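Local coordinates for proton-dependent oligopeptide transporter family protein (Xanthomonas campestris, PDB 6EI3) that probably carries short peptides across the membrane in step with protons, as a major facilitator superfamily member of the POT family, at residues A[312-316]-A[378-382]; A[316-320]-A[384-388]; A[331-335]-A[399-403]. All blocks are in the same frame, centred on the assembly; numbering follows the deposited sequence.

Contact 1 (A[312-316]-A[378-382]). With 78M ((2S)-2,3-dihydroxypropyl(7Z)-pentadec-7-enoate), chain F.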
loop_
_atom_site.group_PDB
_atom_site.type_symbol
_atom_site.label_atom_id
_atom_site.label_comp_id
_atom_site.label_asym_id
_atom_site.label_seq_id
_atom_site.Cartn_x
_atom_site.Cartn_y
_atom_site.Cartn_z
ATOM N N THR A 312 -5.372 -9.875 10.507
ATOM C CA THR A 312 -6.587 -10.013 11.296
ATOM C C THR A 312 -7.576 -11.051 10.691
ATOM O O THR A 312 -8.114 -11.871 11.430
ATOM C CB THR A 312 -7.242 -8.633 11.444
ATOM O OG1 THR A 312 -6.315 -7.716 12.056
ATOM C CG2 THR A 312 -8.534 -8.691 12.238
ATOM N N TRP A 313 -7.828 -11.003 9.368
ATOM C CA TRP A 313 -8.787 -11.954 8.776
ATOM C C TRP A 313 -8.253 -13.379 8.753
ATOM O O TRP A 313 -9.025 -14.325 8.918
ATOM C CB TRP A 313 -9.211 -11.533 7.378
ATOM C CG TRP A 313 -10.036 -10.273 7.315
ATOM C CD1 TRP A 313 -10.147 -9.298 8.265
ATOM C CD2 TRP A 313 -10.807 -9.830 6.191
ATOM N NE1 TRP A 313 -10.992 -8.302 7.822
ATOM C CE2 TRP A 313 -11.393 -8.593 6.541
ATOM C CE3 TRP A 313 -11.110 -10.393 4.940
ATOM C CZ2 TRP A 313 -12.240 -7.894 5.673
ATOM C CZ3 TRP A 313 -11.961 -9.711 4.081
ATOM C CH2 TRP A 313 -12.534 -8.485 4.456
ATOM N N VAL A 314 -6.945 -13.538 8.543
ATOM C CA VAL A 314 -6.326 -14.880 8.565
ATOM C C VAL A 314 -6.474 -15.483 9.955
ATOM O O VAL A 314 -6.870 -16.650 10.081
ATOM C CB VAL A 314 -4.849 -14.888 8.070
ATOM C CG1 VAL A 314 -4.175 -16.221 8.376
ATOM C CG2 VAL A 314 -4.767 -14.579 6.575
ATOM N N LEU A 315 -6.183 -14.678 10.998
ATOM C CA LEU A 315 -6.272 -15.094 12.400
ATOM C C LEU A 315 -7.696 -15.494 12.754
ATOM O O LEU A 315 -7.887 -16.414 13.531
ATOM C CB LEU A 315 -5.763 -13.984 13.330
ATOM C CG LEU A 315 -4.261 -13.698 13.234
ATOM C CD1 LEU A 315 -3.892 -12.385 13.921
ATOM C CD2 LEU A 315 -3.402 -14.909 13.726
ATOM N N GLN A 316 -8.693 -14.803 12.185
ATOM C CA GLN A 316 -10.100 -15.159 12.361
ATOM C C GLN A 316 -10.358 -16.488 11.641
ATOM O O GLN A 316 -10.909 -17.403 12.238
ATOM C CB GLN A 316 -11.042 -14.072 11.793
ATOM C CG GLN A 316 -12.515 -14.449 11.964
ATOM C CD GLN A 316 -13.468 -13.451 11.371
ATOM O OE1 GLN A 316 -13.579 -13.314 10.159
ATOM N NE2 GLN A 316 -14.241 -12.805 12.213
ATOM N N TRP A 378 -16.174 -4.650 7.271
ATOM C CA TRP A 378 -15.730 -4.816 8.649
ATOM C C TRP A 378 -16.909 -4.961 9.628
ATOM O O TRP A 378 -16.722 -5.589 10.666
ATOM C CB TRP A 378 -14.726 -3.721 9.024
ATOM C CG TRP A 378 -13.361 -4.069 8.489
ATOM C CD1 TRP A 378 -12.971 -4.081 7.180
ATOM C CD2 TRP A 378 -12.273 -4.634 9.238
ATOM N NE1 TRP A 378 -11.697 -4.593 7.069
ATOM C CE2 TRP A 378 -11.230 -4.905 8.324
ATOM C CE3 TRP A 378 -12.075 -4.933 10.596
ATOM C CZ2 TRP A 378 -9.991 -5.405 8.730
ATOM C CZ3 TRP A 378 -10.843 -5.426 11.002
ATOM C CH2 TRP A 378 -9.830 -5.698 10.067
ATOM N N ILE A 379 -18.141 -4.501 9.259
ATOM C CA ILE A 379 -19.340 -4.775 10.073
ATOM C C ILE A 379 -19.603 -6.305 9.966
ATOM O O ILE A 379 -19.847 -6.956 10.982
ATOM C CB ILE A 379 -20.602 -3.931 9.687
ATOM C CG1 ILE A 379 -20.439 -2.416 10.023
ATOM C CG2 ILE A 379 -21.910 -4.521 10.314
ATOM C CD1 ILE A 379 -20.349 -2.043 11.573
ATOM N N ALA A 380 -19.503 -6.861 8.738
ATOM C CA ALA A 380 -19.662 -8.284 8.457
ATOM C C ALA A 380 -18.594 -9.127 9.181
ATOM O O ALA A 380 -18.969 -10.113 9.809
ATOM C CB ALA A 380 -19.614 -8.537 6.963
ATOM N N VAL A 381 -17.287 -8.723 9.146
ATOM C CA VAL A 381 -16.198 -9.444 9.861
ATOM C C VAL A 381 -16.461 -9.491 11.376
ATOM O O VAL A 381 -16.222 -10.524 12.012
ATOM C CB VAL A 381 -14.753 -8.923 9.576
ATOM C CG1 VAL A 381 -13.694 -9.825 10.225
ATOM C CG2 VAL A 381 -14.490 -8.859 8.090
ATOM N N GLY A 382 -16.899 -8.361 11.928
ATOM C CA GLY A 382 -17.194 -8.226 13.347
ATOM C C GLY A 382 -18.380 -9.074 13.770
ATOM O O GLY A 382 -18.330 -9.730 14.817
HETATM O O21 78M F . -25.052 -18.351 12.918
HETATM C C20 78M F . -24.646 -16.990 12.976
HETATM C C18 78M F . -25.491 -16.143 12.054
HETATM O O19 78M F . -25.316 -16.550 10.696
HETATM C C17 78M F . -25.257 -14.657 12.225
HETATM O O2 78M F . -24.032 -14.260 11.559
HETATM C C1 78M F . -24.137 -13.629 10.382
HETATM O O1 78M F . -25.133 -13.634 9.704
HETATM C C2 78M F . -22.866 -12.909 10.031
HETATM C C3 78M F . -22.898 -12.236 8.660
HETATM C C4 78M F . -22.679 -10.734 8.715
HETATM C C5 78M F . -23.941 -9.887 8.653
HETATM C C6 78M F . -23.683 -8.397 8.883
HETATM C C7 78M F . -24.040 -7.536 7.714
HETATM C C8 78M F . -23.249 -7.208 6.706
HETATM C C9 78M F . -23.602 -6.345 5.532
HETATM C C10 78M F . -24.652 -6.963 4.599
HETATM C C11 78M F . -25.399 -5.953 3.738
HETATM C C12 78M F . -24.702 -5.574 2.440
HETATM C C13 78M F . -25.300 -4.356 1.759
HETATM C C15 78M F . -25.288 -2.805 -0.229
HETATM C C14 78M F . -24.685 -4.035 0.409
#

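Contact 2 (A[316-320]-A[384-388])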
loop_
_atom_site.group_PDB
_atom_site.type_symbol
_atom_site.label_atom_id
_atom_site.label_comp_id
_atom_site.label_asym_id
_atom_site.label_seq_id
_atom_site.Cartn_x
_atom_site.Cartn_y
_atom_site.Cartn_z
ATOM N N GLN A 316 -8.693 -14.803 12.185
ATOM C CA GLN A 316 -10.100 -15.159 12.361
ATOM C C GLN A 316 -10.358 -16.488 11.641
ATOM O O GLN A 316 -10.909 -17.403 12.238
ATOM C CB GLN A 316 -11.042 -14.072 11.793
ATOM C CG GLN A 316 -12.515 -14.449 11.964
ATOM C CD GLN A 316 -13.468 -13.451 11.371
ATOM O OE1 GLN A 316 -13.579 -13.314 10.159
ATOM N NE2 GLN A 316 -14.241 -12.805 12.213
ATOM N N GLY A 317 -9.952 -16.571 10.373
ATOM C CA GLY A 317 -10.137 -17.750 9.529
ATOM C C GLY A 317 -9.688 -19.058 10.158
ATOM O O GLY A 317 -10.368 -20.078 10.036
ATOM N N ARG A 318 -8.553 -19.023 10.876
ATOM C CA ARG A 318 -7.948 -20.178 11.559
ATOM C C ARG A 318 -8.878 -20.826 12.581
ATOM O O ARG A 318 -8.759 -22.018 12.817
ATOM C CB ARG A 318 -6.644 -19.757 12.259
ATOM C CG ARG A 318 -5.479 -19.477 11.294
ATOM C CD ARG A 318 -4.191 -19.222 12.071
ATOM N NE ARG A 318 -3.693 -20.438 12.730
ATOM C CZ ARG A 318 -3.633 -20.614 14.048
ATOM N NH1 ARG A 318 -4.010 -19.645 14.875
ATOM N NH2 ARG A 318 -3.167 -21.746 14.547
ATOM N N GLU A 319 -9.782 -20.043 13.196
ATOM C CA GLU A 319 -10.726 -20.540 14.199
ATOM C C GLU A 319 -12.080 -20.937 13.593
ATOM O O GLU A 319 -12.981 -21.319 14.320
ATOM C CB GLU A 319 -10.914 -19.503 15.327
ATOM C CG GLU A 319 -9.618 -19.045 15.989
ATOM C CD GLU A 319 -8.744 -20.110 16.627
ATOM O OE1 GLU A 319 -9.287 -20.979 17.351
ATOM O OE2 GLU A 319 -7.510 -20.062 16.420
ATOM N N MET A 320 -12.229 -20.827 12.274
ATOM C CA MET A 320 -13.488 -21.153 11.603
ATOM C C MET A 320 -13.508 -22.603 11.089
ATOM O O MET A 320 -12.449 -23.200 10.958
ATOM C CB MET A 320 -13.740 -20.140 10.476
ATOM C CG MET A 320 -13.877 -18.723 11.009
ATOM S SD MET A 320 -14.073 -17.493 9.714
ATOM C CE MET A 320 -15.888 -17.588 9.468
ATOM N N ILE A 384 -19.403 -11.771 12.251
ATOM C CA ILE A 384 -18.946 -13.151 12.172
ATOM C C ILE A 384 -18.204 -13.498 13.474
ATOM O O ILE A 384 -18.473 -14.545 14.076
ATOM C CB ILE A 384 -18.100 -13.384 10.907
ATOM C CG1 ILE A 384 -19.011 -13.452 9.659
ATOM C CG2 ILE A 384 -17.225 -14.647 11.049
ATOM C CD1 ILE A 384 -18.291 -13.034 8.349
ATOM N N GLN A 385 -17.330 -12.588 13.935
ATOM C CA GLN A 385 -16.583 -12.773 15.174
ATOM C C GLN A 385 -17.512 -12.907 16.368
ATOM O O GLN A 385 -17.260 -13.765 17.192
ATOM C CB GLN A 385 -15.587 -11.621 15.414
ATOM C CG GLN A 385 -14.535 -11.914 16.498
ATOM C CD GLN A 385 -13.666 -13.112 16.171
ATOM O OE1 GLN A 385 -13.125 -13.229 15.074
ATOM N NE2 GLN A 385 -13.552 -14.051 17.106
ATOM N N VAL A 386 -18.570 -12.062 16.462
ATOM C CA VAL A 386 -19.549 -12.082 17.570
ATOM C C VAL A 386 -20.276 -13.444 17.613
ATOM O O VAL A 386 -20.501 -13.960 18.703
ATOM C CB VAL A 386 -20.519 -10.863 17.537
ATOM C CG1 VAL A 386 -21.677 -11.028 18.517
ATOM C CG2 VAL A 386 -19.776 -9.560 17.811
ATOM N N ALA A 387 -20.598 -14.031 16.433
ATOM C CA ALA A 387 -21.228 -15.356 16.345
ATOM C C ALA A 387 -20.241 -16.410 16.856
ATOM O O ALA A 387 -20.622 -17.246 17.669
ATOM C CB ALA A 387 -21.646 -15.661 14.911
ATOM N N MET A 388 -18.957 -16.290 16.483
ATOM C CA MET A 388 -17.877 -17.192 16.922
ATOM C C MET A 388 -17.664 -17.087 18.444
ATOM O O MET A 388 -17.596 -18.114 19.119
ATOM C CB MET A 388 -16.560 -16.887 16.176
ATOM C CG MET A 388 -16.494 -17.441 14.747
ATOM S SD MET A 388 -15.180 -16.668 13.738
ATOM C CE MET A 388 -13.754 -17.408 14.435
#

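Contact 3 (A[331-335]-A[399-403]). With 78M ((2S)-2,3-dihydroxypropyl(7Z)-pentadec-7-enoate), chain K.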
loop_
_atom_site.group_PDB
_atom_site.type_symbol
_atom_site.label_atom_id
_atom_site.label_comp_id
_atom_site.label_asym_id
_atom_site.label_seq_id
_atom_site.Cartn_x
_atom_site.Cartn_y
_atom_site.Cartn_z
ATOM N N MET A 331 -8.064 -18.152 1.701
ATOM C CA MET A 331 -9.184 -17.228 1.485
ATOM C C MET A 331 -8.716 -15.952 0.796
ATOM O O MET A 331 -9.522 -15.301 0.136
ATOM C CB MET A 331 -9.883 -16.868 2.809
ATOM C CG MET A 331 -10.645 -18.040 3.425
ATOM S SD MET A 331 -11.907 -18.785 2.355
ATOM C CE MET A 331 -13.253 -17.626 2.559
ATOM N N GLN A 332 -7.421 -15.598 0.944
ATOM C CA GLN A 332 -6.840 -14.420 0.303
ATOM C C GLN A 332 -6.932 -14.483 -1.221
ATOM O O GLN A 332 -6.929 -13.438 -1.853
ATOM C CB GLN A 332 -5.413 -14.154 0.792
ATOM C CG GLN A 332 -5.385 -13.667 2.250
ATOM C CD GLN A 332 -3.999 -13.777 2.816
ATOM O OE1 GLN A 332 -3.241 -12.820 2.833
ATOM N NE2 GLN A 332 -3.603 -14.957 3.232
ATOM N N ALA A 333 -7.125 -15.695 -1.809
ATOM C CA ALA A 333 -7.300 -15.847 -3.263
ATOM C C ALA A 333 -8.589 -15.177 -3.734
ATOM O O ALA A 333 -8.728 -14.889 -4.923
ATOM C CB ALA A 333 -7.318 -17.314 -3.636
ATOM N N LEU A 334 -9.537 -14.936 -2.806
ATOM C CA LEU A 334 -10.805 -14.306 -3.174
ATOM C C LEU A 334 -10.635 -12.877 -3.619
ATOM O O LEU A 334 -11.406 -12.420 -4.448
ATOM C CB LEU A 334 -11.836 -14.360 -2.041
ATOM C CG LEU A 334 -12.446 -15.712 -1.704
ATOM C CD1 LEU A 334 -13.302 -15.581 -0.463
ATOM C CD2 LEU A 334 -13.305 -16.252 -2.855
ATOM N N ASN A 335 -9.634 -12.169 -3.086
ATOM C CA ASN A 335 -9.429 -10.785 -3.461
ATOM C C ASN A 335 -9.097 -10.620 -4.966
ATOM O O ASN A 335 -9.900 -9.971 -5.650
ATOM C CB ASN A 335 -8.428 -10.112 -2.555
ATOM C CG ASN A 335 -8.127 -8.714 -2.986
ATOM O OD1 ASN A 335 -7.006 -8.407 -3.362
ATOM N ND2 ASN A 335 -9.135 -7.848 -2.966
ATOM N N GLN A 399 -16.487 -15.896 5.309
ATOM C CA GLN A 399 -15.561 -14.782 4.956
ATOM C C GLN A 399 -15.723 -14.279 3.499
ATOM O O GLN A 399 -15.204 -13.207 3.189
ATOM C CB GLN A 399 -14.090 -15.119 5.226
ATOM C CG GLN A 399 -13.729 -15.341 6.688
ATOM C CD GLN A 399 -12.236 -15.317 6.903
ATOM O OE1 GLN A 399 -11.444 -15.837 6.093
ATOM N NE2 GLN A 399 -11.822 -14.776 8.048
ATOM N N ILE A 400 -16.449 -15.032 2.619
ATOM C CA ILE A 400 -16.761 -14.611 1.229
ATOM C C ILE A 400 -17.514 -13.254 1.292
ATOM O O ILE A 400 -17.223 -12.374 0.485
ATOM C CB ILE A 400 -17.626 -15.677 0.460
ATOM C CG1 ILE A 400 -16.826 -16.974 0.160
ATOM C CG2 ILE A 400 -18.218 -15.091 -0.859
ATOM C CD1 ILE A 400 -17.704 -18.218 -0.299
ATOM N N LEU A 401 -18.487 -13.109 2.235
ATOM C CA LEU A 401 -19.268 -11.870 2.419
ATOM C C LEU A 401 -18.346 -10.651 2.651
ATOM O O LEU A 401 -18.337 -9.785 1.781
ATOM C CB LEU A 401 -20.351 -12.008 3.501
ATOM C CG LEU A 401 -21.170 -10.752 3.853
ATOM C CD1 LEU A 401 -22.017 -10.267 2.662
ATOM C CD2 LEU A 401 -22.074 -11.029 5.044
ATOM N N PRO A 402 -17.486 -10.584 3.698
ATOM C CA PRO A 402 -16.582 -9.419 3.797
ATOM C C PRO A 402 -15.546 -9.340 2.672
ATOM O O PRO A 402 -15.163 -8.235 2.336
ATOM C CB PRO A 402 -15.947 -9.562 5.185
ATOM C CG PRO A 402 -16.085 -11.017 5.543
ATOM C CD PRO A 402 -17.369 -11.457 4.894
ATOM N N TYR A 403 -15.125 -10.467 2.047
ATOM C CA TYR A 403 -14.203 -10.363 0.907
ATOM C C TYR A 403 -14.883 -9.616 -0.252
ATOM O O TYR A 403 -14.263 -8.747 -0.861
ATOM C CB TYR A 403 -13.697 -11.743 0.422
ATOM C CG TYR A 403 -12.315 -12.051 0.955
ATOM C CD1 TYR A 403 -11.184 -11.466 0.389
ATOM C CD2 TYR A 403 -12.146 -12.812 2.107
ATOM C CE1 TYR A 403 -9.921 -11.649 0.943
ATOM C CE2 TYR A 403 -10.881 -13.045 2.643
ATOM C CZ TYR A 403 -9.773 -12.460 2.057
ATOM O OH TYR A 403 -8.537 -12.662 2.598
HETATM O O21 78M K . -20.610 -24.422 3.644
HETATM C C20 78M K . -20.485 -25.432 2.655
HETATM C C18 78M K . -19.264 -25.196 1.798
HETATM O O19 78M K . -19.354 -23.922 1.149
HETATM C C17 78M K . -19.043 -26.292 0.779
HETATM O O2 78M K . -17.693 -26.048 0.316
HETATM C C1 78M K . -16.769 -27.007 0.476
HETATM O O1 78M K . -17.016 -28.144 0.781
HETATM C C2 78M K . -15.387 -26.463 0.270
HETATM C C3 78M K . -14.899 -25.708 1.494
HETATM C C4 78M K . -13.642 -24.901 1.233
HETATM C C5 78M K . -13.514 -23.669 2.121
HETATM C C6 78M K . -14.457 -22.512 1.760
HETATM C C7 78M K . -14.079 -21.896 0.455
HETATM C C8 78M K . -14.427 -20.716 -0.004
HETATM C C9 78M K . -14.001 -20.145 -1.319
HETATM C C10 78M K . -12.622 -19.475 -1.232
HETATM C C11 78M K . -11.425 -20.348 -1.604
HETATM C C12 78M K . -11.135 -20.461 -3.096
HETATM C C13 78M K . -10.722 -19.155 -3.762
HETATM C C15 78M K . -10.278 -17.916 -5.902
HETATM C C14 78M K . -10.687 -19.222 -5.276
#

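Contact 1 (A[312-316]-A[378-382])
The indoles of W313 and W378 meet obliquely, with W313 NE1 over one face of W378, 3.2 Å from W378 CZ2 and nearer the rim than the middle of the ring system. Their planes are 48° apart. V381 packs above the plane of W313: its CG2 is 3.4 Å from W313 CZ2, and its CG1 makes an off-centre CH-pi contact with the five-membered ring. At the far corner of W378, the methyl CG2 of T312 approaches W378 CH2 to 3.9 Å. That methyl is anti to the backbone N and directed at the indole, while OG1 turns to Q308 for its hydrogen bond.

One polar bond ties the segments together. CG of Q316 is anti to the backbone N (chi1 179°) and the chain runs out extended beyond it, reaching across V381 at a slant and bringing NE2 within 3.0 Å of V381 O. The N-H points fairly straight at the oxygen, which lies in the amide plane of Q316. The rotation of the amide is fixed further by Q385, whose OE1 accepts a second hydrogen bond from NE2, and by Q399, which donates to OE1 of Q316.

The axes of the short segments run at 28° to each other and 12.2 Å apart, a gap bridged by the large side chains. A380 CB packs on C8 of a bound monoacylglycerol, 78M, at 3.9 Å. Helix 400-424 adds P402 against both W313 and V381, M476 of helix 471-495 touches Q316 and V381, and K48 of helix 40-60 touches T312.

Contact 2 (A[316-320]-A[384-388])
I384 opens the contact through its branch CG2: M320 CE lies 3.6 Å from I384 CG2, which also passes the side-chain nitrogen of Q316. M320 arrives across I384 at about a right angle. On the next residue, Q385 OE1 accepts a hydrogen bond from Q316 NE2 at 3.1 Å; the same nitrogen also bonds V381 O. The two side chains slide past each other in opposite directions, their amide planes 24° apart, and the donor stands tilted from the carbonyl plane of Q385. A bend at chi2 (61°) swings this carbonyl back toward Q316, while Q385 NE2 is engaged by D389 OD1. A387, like I384, touches a bound 78M molecule.

One helical turn on from I384, M388 supplies most of the apolar packing. Its sulfur SD rests 3.7 Å from M320 CG and 3.9 Å from Q316 CG. The methyl CE of M388 goes further, lying 3.6 Å from both Q316 O and E319 CB. E319 itself is exposed, and its carboxylate leads away from the helix.

A type I beta turn from G317 to M320 follows on the short helix and packs against helix 363-389, within the membrane-helix bundle of the major facilitator superfamily.

Contact 3 (A[331-335]-A[399-403])
Y403 presses its ring onto the 3-10 segment that includes M331, Q332 and A333, and this is the dense part of the contact. M331 O lies over one face, 3.4 Å from Y403 CZ, while L334 CB makes an off-centre CH-pi contact with the ring, 3.8 Å from Y403 CG. The hydroxyl oxygen of Y403 fits close against Q332, 3.3 Å from Q332 CG. In the ring plane, at its edge, stands Q399 O from the preceding turn. Chi1 of Y403, at -100°, departs from a staggered value to lay the ring here. W313 meets this ring edge-to-face, and the amide of N335 is bound by E410 and T407.

The 3-10 segment leads on to helix 334-357, so Y403 joins the entry of that helix to the first turn of helix 400-424, within the membrane-helix bundle of the major facilitator superfamily.

Toward the lipid the packing is thinner and mostly apolar. L334 CD1 reaches I400 CG1 at 3.8 Å, crossing it at about a right angle, whereas M331 CE comes no closer to I400 CG1 than 4.4 Å. The acyl chain of 78M fills in beside them: its C10 is 3.7 Å from both M331 SD and L334 CD2, and I400 CD1 faces its C8 at 4.1 Å.

From the N terminus, the chain first meets 312-316 and 316-320, overlapping at Q316, then 331-335. It next runs through helix 334-357 into helix 363-389, where 378-382 and 384-388 close contacts 1 and 2 over loops of about sixty residues. Contact 3 closes last, at 399-403, in the first turn of helix 400-424. Since 331-335 lies inside the loops of contacts 1 and 2 and its partner beyond them, contact 3 crosses both. Q399 NE2 links contact 3 to contact 1 through W313 O, and P402 packs on V381 and I384. Contacts 1 and 2 tie helix 312-317 to helix 363-389, while contact 3 joins the start of helix 334-357 to helix 400-424.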